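Putative NAD(P)H nitroreductase ydfN (Bacillus subtilis, PDB 3BEM) is a putative homodimeric, FMN-dependent oxidoreductase of the nitroreductase family that may contribute to the breakdown of aromatic compounds. Local coordinates at residues R23-N28 and T165-G170; F54-T59 and Q100-I105; K60-L65 and L91-K96; M153-A158 and M190-G195. The protein carries 3 engineered substitutions. All coordinates share one frame; numbering follows the deposited sequence. Where two conformers were deposited one is given.

In the fold
All four contacts belong to one nitroreductase-family domain, and all touch the second subunit. Contacts 1, 3 and 4 share the antiparallel sheet ordered 59-64, 88-95, 186-195, 164-168: contact 3 joins its first two strands, contact 4 lays helix 136-161 on the third, and contact 1 meets the last. Contacts 1 and 4 touch, their centres about 8 Å apart; contacts 3 and 4 touch too, with centres about 12 Å apart. Along the chain, contact 3 is nested within contact 2, and both within contact 1. Contacts 1 and 2 lie on opposite sides of the chain's centre, their centres about 29 Å apart, and each meets a different FMN, as expected of a dimer whose subunits share both cofactors.

Contact 1 of 4, residues R23-N28 and T165-G170; sequences RRSASN and TCPMIG. With FMN (flavin mononucleotide), chain G.
A single direct hydrogen bond, from Ala-26 N to Thr-165 O (2.8 Å), ties residues 23-28 to residues 165-170, yet the two segments hold opposite ends of one flavin mononucleotide. Water carries part of the rest. One molecule accepts from Arg-23 NH1 and bonds Thr-165 OG1; a second accepts from Thr-165 N and sits 2.6 Å from Arg-24 O. Cys-166 swings SG to the side away from its own N (chi1 -170°), bringing the sulfur within 3.4 Å of flavin N1 and also close to Ala-26 O. Pro-167 sets CD against Ser-25 OG and CG against flavin C9 and methyl C8M. This is the nitroreductase arrangement, with FMN in the dimer interface: Pro-51 of the second subunit packs on Arg-23, Ser-25 and Pro-167. At the phosphate, the Arg-23 guanidinium comes in edge-on, NH2 reaching O2P at 2.9 Å, with a weak second bond from NH1. Ser-25 OG donates to the same oxygen at 2.7 Å. Neighbouring O3P takes two N-H groups, Ser-25 N and Arg-24 NE, the latter because the arginine chain folds back at chi2 and chi3. A leucine in place of Arg-24 would probably leave O3P short of one donor and of a balancing positive charge, and Arg-203 O without its bond from NH1. At the far end, Ile-169 N points to flavin N5 (2.9 Å) and Gly-170 N to O4 (3.0 Å), donors that would be expected to draw electron density toward that edge.

Contact 2 of 4, residues F54-T59 and Q100-I105; sequences FNLQHT and QQAADI. With FMN (flavin mononucleotide), chain E.
Ile-105 reaches the loop 54-59 with both branches. Its CD1 lies 3.5 Å from Leu-56 O, while CG2, set away from its own backbone N, rests 3.6 Å from Asn-55 O and also meets the amide nitrogen of Asn-55, the two side chains crossing at a slant. Leu-56 answers with one methyl: CD2 settles over the first turn of the helix, 4.0 Å from Ala-102 CB, and just touches Ile-105 CD1. That turn is formed by the bond from Ile-105 N to Gln-101 O, with Gln-101 at the N-cap. The loop's shape comes from its backbone, since Phe-54, Asn-55 and Gln-57 all adopt left-handed phi/psi values. Gln-57, its chain extended beyond CG, brings NE2 to Asn-55 O at 3.0 Å in a nearly straight bond (168°) that approaches from above the carbonyl plane. The next shell is the second subunit: its Tyr-207 O accepts from Asn-55 ND2, its Lys-209 N donates to Gln-57 OE1, and its Lys-209 NZ reaches Leu-56 O. Replacing Gln-57 by an alanine would probably leave Asn-55 O without this donor and Lys-209 N of the second subunit without its acceptor, freeing the turn to shift. Asn-55 CB also lies 3.7 Å from ribityl O4' of an FMN bound mainly by the second subunit. Behind Leu-56 stand Thr-127 and Tyr-131 of helix 117-134; beyond His-58 the chain enters strand 59-64, and His-58 itself pairs through its backbone with Asp-95 at the end of strand 88-95.

Contact 3 of 4, residues K60-L65 and L91-K96; sequences KYVTVL and LVLGDK
Tyr-61 and Val-92 stand side by side and point the same way, a non-hydrogen-bonded pair of the antiparallel ladder that joins strands 59-64 and 88-95 of the nitroreductase sheet. The touch is between ring atom CE2 and methyl CG2, 3.8 Å apart. Tyr-61 holds CG beside its backbone N (chi1 -64°), which sends the ring up from the sheet toward helix 136-161, where its hydroxyl bonds Ser-150; Phe-44 of helix 37-47 meets the ring as well. Val-92 shares this face and reaches on to Met-190 and Ile-192 of the next strand.

The other face belongs to Lys-60, Val-62, Leu-91 and Leu-93. Here the side chains meet diagonally as well as straight across. Val-62 slants past Leu-93, its CG2 3.8 Å from Leu-93 CD1, and also faces Leu-91 CB to CB. Val-64 reaches Leu-91 in a similar oblique way, its CG2 4.2 Å from Leu-91 CD2. Lys-60 starts beside Leu-93 but leads its amine away, to a weak bond with Glu-213 O of the second subunit. That subunit also continues the sheet, a strand of it running parallel to residues 61-63, so strand 59-64 is an edge within its own chain alone.

Two hydrogen-bonded pairs hold the register, Lys-60 with Leu-93 and Val-62 with Leu-91. Leu-93 N bonds Lys-60 O at 2.8 Å, and Leu-91 N bonds Val-62 O at the same length. Leu-91 O accepts in turn from Val-62 N, in its carbonyl plane at 3.0 Å, and also takes a CA-H contact from Tyr-61 CA at 3.4 Å.

Contact 4 of 4, residues M153-A158 and M190-G195; sequences MFMLSA and MMITIG
Met-153 O is gripped twice by Ser-157, which donates its hydroxyl OG (2.8 Å) and its backbone N (2.9 Å) from opposite faces of the carbonyl plane. The first torsion of Ser-157 (chi1 -59°) turns OG back along the helix, giving the buried hydroxyl an acceptor within the helix.

The side facing strand 186-195 is apolar. Phe-154 carries its ring out on the side away from its own N (chi1 180°), so that it meets two isoleucines at once. Ile-192 slides past it in the opposite direction, with CD1 4.1 Å from Phe-154 CD2, and the same methyl reaches Met-155 CG. Ile-194 crosses the phenylalanine at about a right angle, CD1 lying 4.0 Å from Phe-154 CZ. One helical turn on from Phe-154, Ala-158 CB approaches that CD1 to 3.9 Å, its small size consistent with the close approach of the helix here.

This is helix-on-sheet packing at the core of the nitroreductase fold: the axes of residues 153-158 and 190-195 run almost parallel, 5° apart, at a distance of 10.6 Å. Ile-192 and Ile-194 alternate with Thr-193, whose CB points away from the helix and whose backbone pairs with Cys-166 on strand 164-168. Helix 37-47 closes the layer from another side, placing Phe-44, Met-43 and Val-47 against Phe-154. Toward the cofactor, Met-155, modelled as selenomethionine, lies against Thr-165 and Pro-167. Its side chain comes within about 6 Å of a bound FMN and packs on Leu-149 of the second subunit, while Phe-16 of that subunit meets Leu-156 and Ser-157.

Contact 1 of 4, residues R23-N28 and T165-G170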
# COMPACT_ATOMS: atom_id res chain seq x y z
N ARG B 23 12.72 -5.43 8.33
CA ARG B 23 12.37 -5.55 6.90
C ARG B 23 13.26 -4.67 6.03
O ARG B 23 13.27 -3.47 6.17
CB ARG B 23 10.91 -5.20 6.66
CG ARG B 23 10.45 -5.41 5.24
CD ARG B 23 9.46 -4.39 4.71
NE ARG B 23 10.05 -3.03 4.69
CZ ARG B 23 10.87 -2.57 3.75
NH1 ARG B 23 11.24 -3.32 2.68
NH2 ARG B 23 11.33 -1.35 3.89
N ARG B 24 14.00 -5.29 5.10
CA ARG B 24 14.88 -4.59 4.16
C ARG B 24 14.53 -5.06 2.77
O ARG B 24 14.28 -6.26 2.58
CB ARG B 24 16.35 -4.89 4.45
CG ARG B 24 16.83 -4.28 5.75
CD ARG B 24 16.88 -2.74 5.70
NE ARG B 24 17.51 -2.28 4.46
CZ ARG B 24 18.82 -2.24 4.27
NH1 ARG B 24 19.66 -2.56 5.26
NH2 ARG B 24 19.30 -1.84 3.10
N SER B 25 14.51 -4.16 1.80
CA SER B 25 14.25 -4.53 0.41
C SER B 25 15.50 -5.28 -0.05
O SER B 25 16.62 -4.74 0.03
CB SER B 25 13.97 -3.32 -0.45
OG SER B 25 12.76 -2.69 -0.05
N ALA B 26 15.34 -6.52 -0.48
CA ALA B 26 16.51 -7.34 -0.87
C ALA B 26 17.23 -6.86 -2.12
O ALA B 26 16.60 -6.51 -3.12
CB ALA B 26 16.10 -8.79 -1.08
N SER B 27 18.53 -6.83 -2.07
CA SER B 27 19.30 -6.53 -3.28
C SER B 27 19.77 -7.79 -4.00
O SER B 27 20.01 -7.74 -5.20
CB SER B 27 20.48 -5.60 -3.00
OG SER B 27 21.34 -6.17 -2.05
N ASN B 28 19.88 -8.89 -3.26
CA ASN B 28 20.32 -10.18 -3.78
C ASN B 28 19.42 -11.23 -3.18
O ASN B 28 18.76 -10.96 -2.17
CB ASN B 28 21.78 -10.48 -3.39
CG ASN B 28 22.00 -10.64 -1.84
OD1 ASN B 28 21.95 -11.77 -1.27
ND2 ASN B 28 22.31 -9.52 -1.19
N THR B 165 11.92 -9.80 0.83
CA THR B 165 11.25 -9.41 -0.43
C THR B 165 11.91 -8.16 -0.98
O THR B 165 12.69 -7.51 -0.28
CB THR B 165 9.73 -9.16 -0.31
OG1 THR B 165 9.49 -8.08 0.62
CG2 THR B 165 8.96 -10.42 0.11
N CYS B 166 11.70 -7.92 -2.28
CA CYS B 166 12.06 -6.65 -2.92
C CYS B 166 10.89 -6.27 -3.80
O CYS B 166 10.59 -6.98 -4.73
CB CYS B 166 13.34 -6.78 -3.71
SG CYS B 166 13.86 -5.11 -4.23
N PRO B 167 10.22 -5.15 -3.51
CA PRO B 167 9.21 -4.60 -4.41
C PRO B 167 9.93 -3.98 -5.58
O PRO B 167 11.05 -3.46 -5.42
CB PRO B 167 8.53 -3.55 -3.57
CG PRO B 167 9.58 -3.10 -2.63
CD PRO B 167 10.50 -4.26 -2.37
N MSE B 168 9.33 -4.05 -6.75
CA MSE B 168 9.96 -3.66 -8.01
C MSE B 168 8.96 -2.99 -8.96
O MSE B 168 7.84 -3.45 -9.14
CB MSE B 168 10.60 -4.90 -8.70
CG MSE B 168 11.55 -5.65 -7.78
SE MSE B 168 11.94 -7.40 -8.53
CE MSE B 168 13.04 -6.82 -10.06
N ILE B 169 9.42 -1.91 -9.56
CA ILE B 169 8.69 -1.25 -10.65
C ILE B 169 9.55 -1.18 -11.90
O ILE B 169 9.08 -0.76 -12.96
CB ILE B 169 8.23 0.15 -10.23
CG1 ILE B 169 7.11 0.68 -11.14
CG2 ILE B 169 9.42 1.14 -10.16
CD1 ILE B 169 5.89 -0.14 -11.16
N GLY B 170 10.80 -1.62 -11.80
CA GLY B 170 11.72 -1.67 -12.91
C GLY B 170 11.49 -2.80 -13.89
O GLY B 170 12.28 -3.69 -13.98
N1 FMN G . 14.39 -2.21 -5.96
C2 FMN G . 15.05 -2.76 -7.03
O2 FMN G . 16.15 -3.27 -6.81
N3 FMN G . 14.49 -2.76 -8.28
C4 FMN G . 13.27 -2.15 -8.54
O4 FMN G . 12.77 -2.30 -9.68
C4A FMN G . 12.60 -1.60 -7.45
N5 FMN G . 11.38 -0.95 -7.65
C5A FMN G . 10.69 -0.51 -6.53
C6 FMN G . 9.40 0.01 -6.72
C7 FMN G . 8.67 0.45 -5.61
C7M FMN G . 7.19 0.72 -5.81
C8 FMN G . 9.21 0.39 -4.33
C8M FMN G . 8.28 0.48 -3.12
C9 FMN G . 10.51 -0.08 -4.14
C9A FMN G . 11.23 -0.56 -5.22
N10 FMN G . 12.53 -1.09 -5.05
C10 FMN G . 13.16 -1.63 -6.16
C1' FMN G . 13.17 -1.01 -3.71
C2' FMN G . 13.58 0.39 -3.24
O2' FMN G . 14.81 0.73 -3.87
C3' FMN G . 13.75 0.34 -1.73
O3' FMN G . 12.44 0.04 -1.16
C4' FMN G . 14.39 1.58 -1.12
O4' FMN G . 15.72 1.74 -1.63
C5' FMN G . 14.42 1.45 0.43
O5' FMN G . 15.13 0.28 0.88
P FMN G . 14.60 -0.43 2.21
O1P FMN G . 14.69 0.57 3.31
O2P FMN G . 13.21 -0.77 1.79
O3P FMN G . 15.49 -1.63 2.44
O HOH W 1 10.77 -5.83 1.70
O HOH W 2 12.31 -7.89 2.97

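Contact 2 of 4, residues F54-T59 and Q100-I105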
# COMPACT_ATOMS: atom_id res chain seq x y z
N PHE B 54 -14.68 -0.46 -0.91
CA PHE B 54 -15.97 -1.13 -1.09
C PHE B 54 -15.90 -2.64 -0.95
O PHE B 54 -16.79 -3.36 -1.42
CB PHE B 54 -16.59 -0.76 -2.47
CG PHE B 54 -16.75 0.73 -2.70
CD1 PHE B 54 -17.88 1.39 -2.28
CD2 PHE B 54 -15.75 1.45 -3.34
CE1 PHE B 54 -18.00 2.74 -2.49
CE2 PHE B 54 -15.87 2.81 -3.55
CZ PHE B 54 -16.99 3.45 -3.12
N ASN B 55 -14.82 -3.15 -0.32
CA ASN B 55 -14.56 -4.58 -0.21
C ASN B 55 -14.53 -5.28 -1.57
O ASN B 55 -14.92 -6.43 -1.67
CB ASN B 55 -15.56 -5.22 0.70
CG ASN B 55 -15.20 -6.62 1.11
OD1 ASN B 55 -14.02 -6.94 1.31
ND2 ASN B 55 -16.24 -7.51 1.23
N LEU B 56 -14.15 -4.54 -2.62
CA LEU B 56 -14.11 -5.11 -3.96
C LEU B 56 -12.92 -6.05 -4.20
O LEU B 56 -12.93 -6.81 -5.17
CB LEU B 56 -14.14 -4.01 -5.02
CG LEU B 56 -15.47 -3.29 -5.14
CD1 LEU B 56 -15.25 -2.13 -6.04
CD2 LEU B 56 -16.55 -4.23 -5.70
N GLN B 57 -11.90 -6.02 -3.31
CA GLN B 57 -10.82 -7.02 -3.38
C GLN B 57 -10.20 -7.05 -4.83
O GLN B 57 -10.17 -8.08 -5.53
CB GLN B 57 -11.36 -8.34 -2.91
CG GLN B 57 -11.81 -8.30 -1.48
CD GLN B 57 -12.70 -9.49 -1.12
OE1 GLN B 57 -12.19 -10.58 -1.00
NE2 GLN B 57 -14.04 -9.27 -0.99
N HIS B 58 -9.69 -5.89 -5.21
CA HIS B 58 -9.17 -5.57 -6.53
C HIS B 58 -7.96 -6.41 -6.96
O HIS B 58 -7.69 -6.51 -8.15
CB HIS B 58 -8.76 -4.10 -6.62
CG HIS B 58 -9.80 -3.14 -6.16
ND1 HIS B 58 -10.22 -3.08 -4.85
CD2 HIS B 58 -10.48 -2.17 -6.82
CE1 HIS B 58 -11.11 -2.11 -4.72
NE2 HIS B 58 -11.30 -1.55 -5.91
N THR B 59 -7.23 -6.93 -5.99
CA THR B 59 -5.88 -7.45 -6.18
C THR B 59 -5.88 -8.91 -6.55
O THR B 59 -6.61 -9.74 -5.95
CB THR B 59 -4.99 -7.21 -4.92
OG1 THR B 59 -5.16 -5.90 -4.42
CG2 THR B 59 -3.47 -7.41 -5.21
N GLN B 100 -17.27 -4.45 -11.18
CA GLN B 100 -18.23 -5.41 -11.78
C GLN B 100 -18.53 -6.61 -10.92
O GLN B 100 -19.52 -7.30 -11.16
CB GLN B 100 -17.75 -5.90 -13.16
CG GLN B 100 -17.81 -4.79 -14.19
CD GLN B 100 -17.07 -5.09 -15.51
OE1 GLN B 100 -17.09 -4.26 -16.41
NE2 GLN B 100 -16.43 -6.25 -15.61
N GLN B 101 -17.71 -6.89 -9.92
CA GLN B 101 -18.01 -8.02 -9.03
C GLN B 101 -18.75 -7.60 -7.77
O GLN B 101 -18.90 -8.38 -6.86
CB GLN B 101 -16.75 -8.75 -8.61
CG GLN B 101 -15.86 -9.22 -9.74
CD GLN B 101 -14.67 -10.01 -9.23
OE1 GLN B 101 -14.74 -10.65 -8.17
NE2 GLN B 101 -13.57 -9.97 -9.98
N ALA B 102 -19.19 -6.35 -7.68
CA ALA B 102 -19.98 -5.91 -6.51
C ALA B 102 -21.20 -6.83 -6.28
O ALA B 102 -21.44 -7.29 -5.17
CB ALA B 102 -20.42 -4.44 -6.66
N ALA B 103 -21.96 -7.10 -7.32
CA ALA B 103 -23.18 -7.92 -7.19
C ALA B 103 -22.84 -9.28 -6.58
O ALA B 103 -23.55 -9.74 -5.70
CB ALA B 103 -23.85 -8.09 -8.51
N ASP B 104 -21.77 -9.93 -7.04
CA ASP B 104 -21.37 -11.21 -6.46
C ASP B 104 -20.82 -11.09 -5.06
O ASP B 104 -21.15 -11.89 -4.19
CB ASP B 104 -20.32 -11.90 -7.34
CG ASP B 104 -20.89 -12.36 -8.69
OD1 ASP B 104 -22.03 -12.92 -8.73
OD2 ASP B 104 -20.19 -12.16 -9.71
N ILE B 105 -19.96 -10.09 -4.83
CA ILE B 105 -19.35 -9.94 -3.50
C ILE B 105 -20.38 -9.68 -2.40
O ILE B 105 -20.27 -10.25 -1.30
CB ILE B 105 -18.25 -8.87 -3.54
CG1 ILE B 105 -17.11 -9.36 -4.44
CG2 ILE B 105 -17.79 -8.51 -2.08
CD1 ILE B 105 -15.97 -8.36 -4.64
N1 FMN E . -14.83 3.19 4.20
C2 FMN E . -15.74 4.21 4.36
O2 FMN E . -16.55 4.14 5.30
N3 FMN E . -15.76 5.28 3.49
C4 FMN E . -14.88 5.37 2.42
O4 FMN E . -14.83 6.45 1.80
C4A FMN E . -13.95 4.30 2.25
N5 FMN E . -13.04 4.31 1.19
C5A FMN E . -12.08 3.31 1.11
C6 FMN E . -11.10 3.35 0.10
C7 FMN E . -10.13 2.34 -0.07
C7M FMN E . -8.80 2.70 -0.70
C8 FMN E . -10.13 1.28 0.84
C8M FMN E . -8.84 0.59 1.13
C9 FMN E . -11.10 1.23 1.86
C9A FMN E . -12.08 2.22 2.02
N10 FMN E . -13.03 2.17 3.04
C10 FMN E . -13.92 3.23 3.16
C1' FMN E . -13.17 0.93 3.91
C2' FMN E . -13.59 -0.35 3.13
O2' FMN E . -14.99 -0.38 2.89
C3' FMN E . -13.16 -1.59 3.95
O3' FMN E . -11.72 -1.61 3.96
C4' FMN E . -13.80 -2.92 3.49
O4' FMN E . -15.22 -2.90 3.55
C5' FMN E . -13.42 -4.14 4.37
O5' FMN E . -13.55 -3.93 5.79
P FMN E . -12.32 -4.41 6.71
O1P FMN E . -12.57 -4.11 8.10
O2P FMN E . -12.23 -5.85 6.65
O3P FMN E . -11.20 -3.63 6.17

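Contact 3 of 4, residues K60-L65 and L91-K96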
# COMPACT_ATOMS: atom_id res chain seq x y z
N LYS B 60 -5.07 -9.23 -7.55
CA LYS B 60 -4.72 -10.60 -7.88
C LYS B 60 -3.21 -10.74 -7.86
O LYS B 60 -2.47 -9.76 -8.09
CB LYS B 60 -5.33 -11.04 -9.21
CG LYS B 60 -6.86 -11.20 -9.16
CD LYS B 60 -7.43 -12.18 -10.24
CE LYS B 60 -8.77 -12.80 -9.78
NZ LYS B 60 -9.07 -14.10 -10.43
N TYR B 61 -2.75 -11.94 -7.55
CA TYR B 61 -1.32 -12.27 -7.62
C TYR B 61 -1.05 -13.41 -8.60
O TYR B 61 -1.74 -14.45 -8.54
CB TYR B 61 -0.76 -12.64 -6.25
CG TYR B 61 -0.78 -11.53 -5.22
CD1 TYR B 61 -1.93 -11.24 -4.51
CD2 TYR B 61 0.38 -10.84 -4.90
CE1 TYR B 61 -1.97 -10.22 -3.59
CE2 TYR B 61 0.38 -9.84 -3.98
CZ TYR B 61 -0.80 -9.53 -3.31
OH TYR B 61 -0.75 -8.52 -2.40
N VAL B 62 -0.10 -13.21 -9.51
CA VAL B 62 0.40 -14.32 -10.31
C VAL B 62 1.74 -14.63 -9.70
O VAL B 62 2.66 -13.78 -9.70
CB VAL B 62 0.50 -13.98 -11.75
CG1 VAL B 62 1.15 -15.15 -12.50
CG2 VAL B 62 -0.90 -13.65 -12.29
N THR B 63 1.85 -15.84 -9.17
CA THR B 63 3.03 -16.24 -8.41
C THR B 63 3.85 -17.25 -9.20
O THR B 63 3.39 -18.38 -9.44
CB THR B 63 2.64 -16.82 -7.04
OG1 THR B 63 1.79 -15.89 -6.35
CG2 THR B 63 3.86 -17.14 -6.20
N VAL B 64 5.05 -16.84 -9.60
CA VAL B 64 5.89 -17.62 -10.50
C VAL B 64 6.97 -18.34 -9.70
O VAL B 64 7.88 -17.70 -9.15
CB VAL B 64 6.53 -16.76 -11.61
CG1 VAL B 64 7.27 -17.66 -12.63
CG2 VAL B 64 5.44 -15.86 -12.28
N LEU B 65 6.87 -19.67 -9.68
CA LEU B 65 7.84 -20.54 -9.02
C LEU B 65 8.72 -21.19 -10.07
O LEU B 65 9.86 -21.62 -9.81
CB LEU B 65 7.09 -21.62 -8.20
CG LEU B 65 6.08 -21.16 -7.14
CD1 LEU B 65 5.23 -22.33 -6.61
CD2 LEU B 65 6.79 -20.47 -6.04
N LEU B 91 3.68 -11.16 -9.51
CA LEU B 91 3.13 -10.00 -10.17
C LEU B 91 1.89 -9.62 -9.44
O LEU B 91 0.97 -10.42 -9.29
CB LEU B 91 2.89 -10.29 -11.66
CG LEU B 91 4.16 -10.39 -12.52
CD1 LEU B 91 5.01 -9.07 -12.45
CD2 LEU B 91 4.96 -11.70 -12.18
N VAL B 92 1.87 -8.40 -8.96
CA VAL B 92 0.75 -7.87 -8.24
C VAL B 92 -0.14 -7.12 -9.24
O VAL B 92 0.26 -6.12 -9.80
CB VAL B 92 1.18 -6.92 -7.10
CG1 VAL B 92 -0.06 -6.53 -6.25
CG2 VAL B 92 2.33 -7.55 -6.22
N LEU B 93 -1.34 -7.66 -9.46
CA LEU B 93 -2.28 -7.13 -10.42
C LEU B 93 -3.41 -6.41 -9.71
O LEU B 93 -3.83 -6.80 -8.62
CB LEU B 93 -2.91 -8.27 -11.25
CG LEU B 93 -1.93 -9.20 -11.95
CD1 LEU B 93 -2.67 -10.27 -12.79
CD2 LEU B 93 -0.90 -8.35 -12.80
N GLY B 94 -3.91 -5.35 -10.35
CA GLY B 94 -5.11 -4.69 -9.92
C GLY B 94 -6.17 -4.74 -11.00
O GLY B 94 -5.94 -4.32 -12.14
N ASP B 95 -7.34 -5.25 -10.67
CA ASP B 95 -8.45 -5.29 -11.63
C ASP B 95 -9.07 -3.91 -11.84
O ASP B 95 -9.73 -3.37 -10.96
CB ASP B 95 -9.48 -6.24 -11.10
CG ASP B 95 -10.56 -6.59 -12.07
OD1 ASP B 95 -10.57 -6.09 -13.20
OD2 ASP B 95 -11.40 -7.44 -11.68
N LYS B 96 -8.91 -3.38 -13.06
CA LYS B 96 -9.51 -2.12 -13.46
C LYS B 96 -11.04 -2.21 -13.59
O LYS B 96 -11.73 -1.18 -13.59
CB LYS B 96 -8.89 -1.64 -14.77
CG LYS B 96 -7.44 -1.23 -14.64
CD LYS B 96 -6.80 -0.81 -15.97
CE LYS B 96 -6.61 -1.94 -16.92
NZ LYS B 96 -5.84 -1.51 -18.14

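Contact 4 of 4, residues M153-A158 and M190-G195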
# COMPACT_ATOMS: atom_id res chain seq x y z
N MSE B 153 0.91 -5.29 2.70
CA MSE B 153 0.50 -6.37 3.57
C MSE B 153 1.24 -7.67 3.21
O MSE B 153 1.71 -8.39 4.11
CB MSE B 153 -1.03 -6.57 3.54
CG MSE B 153 -1.48 -7.74 4.37
SE MSE B 153 -1.44 -7.36 6.20
CE MSE B 153 -3.20 -6.36 6.38
N PHE B 154 1.37 -7.96 1.93
CA PHE B 154 2.16 -9.15 1.52
C PHE B 154 3.60 -9.11 2.07
O PHE B 154 4.09 -10.07 2.64
CB PHE B 154 2.20 -9.36 0.01
CG PHE B 154 3.01 -10.59 -0.38
CD1 PHE B 154 2.47 -11.86 -0.24
CD2 PHE B 154 4.36 -10.47 -0.68
CE1 PHE B 154 3.24 -12.97 -0.48
CE2 PHE B 154 5.13 -11.59 -0.91
CZ PHE B 154 4.55 -12.84 -0.81
N MSE B 155 4.27 -7.99 1.85
CA MSE B 155 5.66 -7.85 2.26
C MSE B 155 5.83 -8.00 3.79
O MSE B 155 6.80 -8.61 4.22
CB MSE B 155 6.27 -6.57 1.66
CG MSE B 155 6.39 -6.67 0.19
SE MSE B 155 7.39 -5.10 -0.43
CE MSE B 155 5.88 -3.86 -0.60
N LEU B 156 4.94 -7.40 4.60
CA LEU B 156 5.01 -7.56 6.06
C LEU B 156 4.69 -8.99 6.50
O LEU B 156 5.34 -9.50 7.41
CB LEU B 156 4.13 -6.56 6.76
CG LEU B 156 4.70 -5.11 6.67
CD1 LEU B 156 3.54 -4.16 6.99
CD2 LEU B 156 5.97 -4.91 7.54
N SER B 157 3.76 -9.65 5.79
CA SER B 157 3.50 -11.08 6.04
C SER B 157 4.74 -11.94 5.77
O SER B 157 5.11 -12.80 6.54
CB SER B 157 2.33 -11.56 5.18
OG SER B 157 1.13 -10.83 5.45
N ALA B 158 5.39 -11.69 4.63
CA ALA B 158 6.61 -12.38 4.28
C ALA B 158 7.69 -12.20 5.32
O ALA B 158 8.32 -13.15 5.77
CB ALA B 158 7.07 -11.94 2.90
N MSE B 190 2.83 -3.93 -9.55
CA MSE B 190 4.21 -4.11 -9.11
C MSE B 190 4.62 -5.54 -9.24
O MSE B 190 3.79 -6.41 -9.45
CB MSE B 190 4.46 -3.58 -7.68
CG MSE B 190 4.01 -4.24 -6.52
SE MSE B 190 4.71 -3.12 -4.94
CE MSE B 190 3.16 -2.01 -5.09
N MSE B 191 5.92 -5.73 -9.15
CA MSE B 191 6.54 -7.03 -9.07
C MSE B 191 7.15 -7.14 -7.66
O MSE B 191 7.65 -6.17 -7.12
CB MSE B 191 7.58 -7.14 -10.18
CG MSE B 191 8.34 -8.40 -10.22
SE MSE B 191 9.65 -8.26 -11.73
CE MSE B 191 8.31 -8.13 -13.09
N ILE B 192 7.09 -8.32 -7.06
CA ILE B 192 7.75 -8.56 -5.79
C ILE B 192 8.53 -9.84 -5.90
O ILE B 192 7.92 -10.89 -6.16
CB ILE B 192 6.76 -8.69 -4.61
CG1 ILE B 192 5.88 -7.41 -4.53
CG2 ILE B 192 7.52 -8.91 -3.29
CD1 ILE B 192 4.71 -7.53 -3.53
N THR B 193 9.83 -9.76 -5.66
CA THR B 193 10.62 -10.97 -5.50
C THR B 193 10.63 -11.36 -4.05
O THR B 193 10.62 -10.51 -3.15
CB THR B 193 12.05 -10.83 -6.03
OG1 THR B 193 12.62 -9.58 -5.65
CG2 THR B 193 12.08 -10.97 -7.52
N ILE B 194 10.70 -12.68 -3.79
CA ILE B 194 10.77 -13.21 -2.44
C ILE B 194 11.86 -14.27 -2.39
O ILE B 194 12.08 -15.00 -3.35
CB ILE B 194 9.38 -13.75 -1.98
CG1 ILE B 194 9.44 -14.18 -0.52
CG2 ILE B 194 8.91 -14.93 -2.91
CD1 ILE B 194 8.09 -14.46 0.07
N GLY B 195 12.57 -14.36 -1.26
CA GLY B 195 13.62 -15.30 -1.08
C GLY B 195 14.36 -15.06 0.19
O GLY B 195 13.80 -14.49 1.11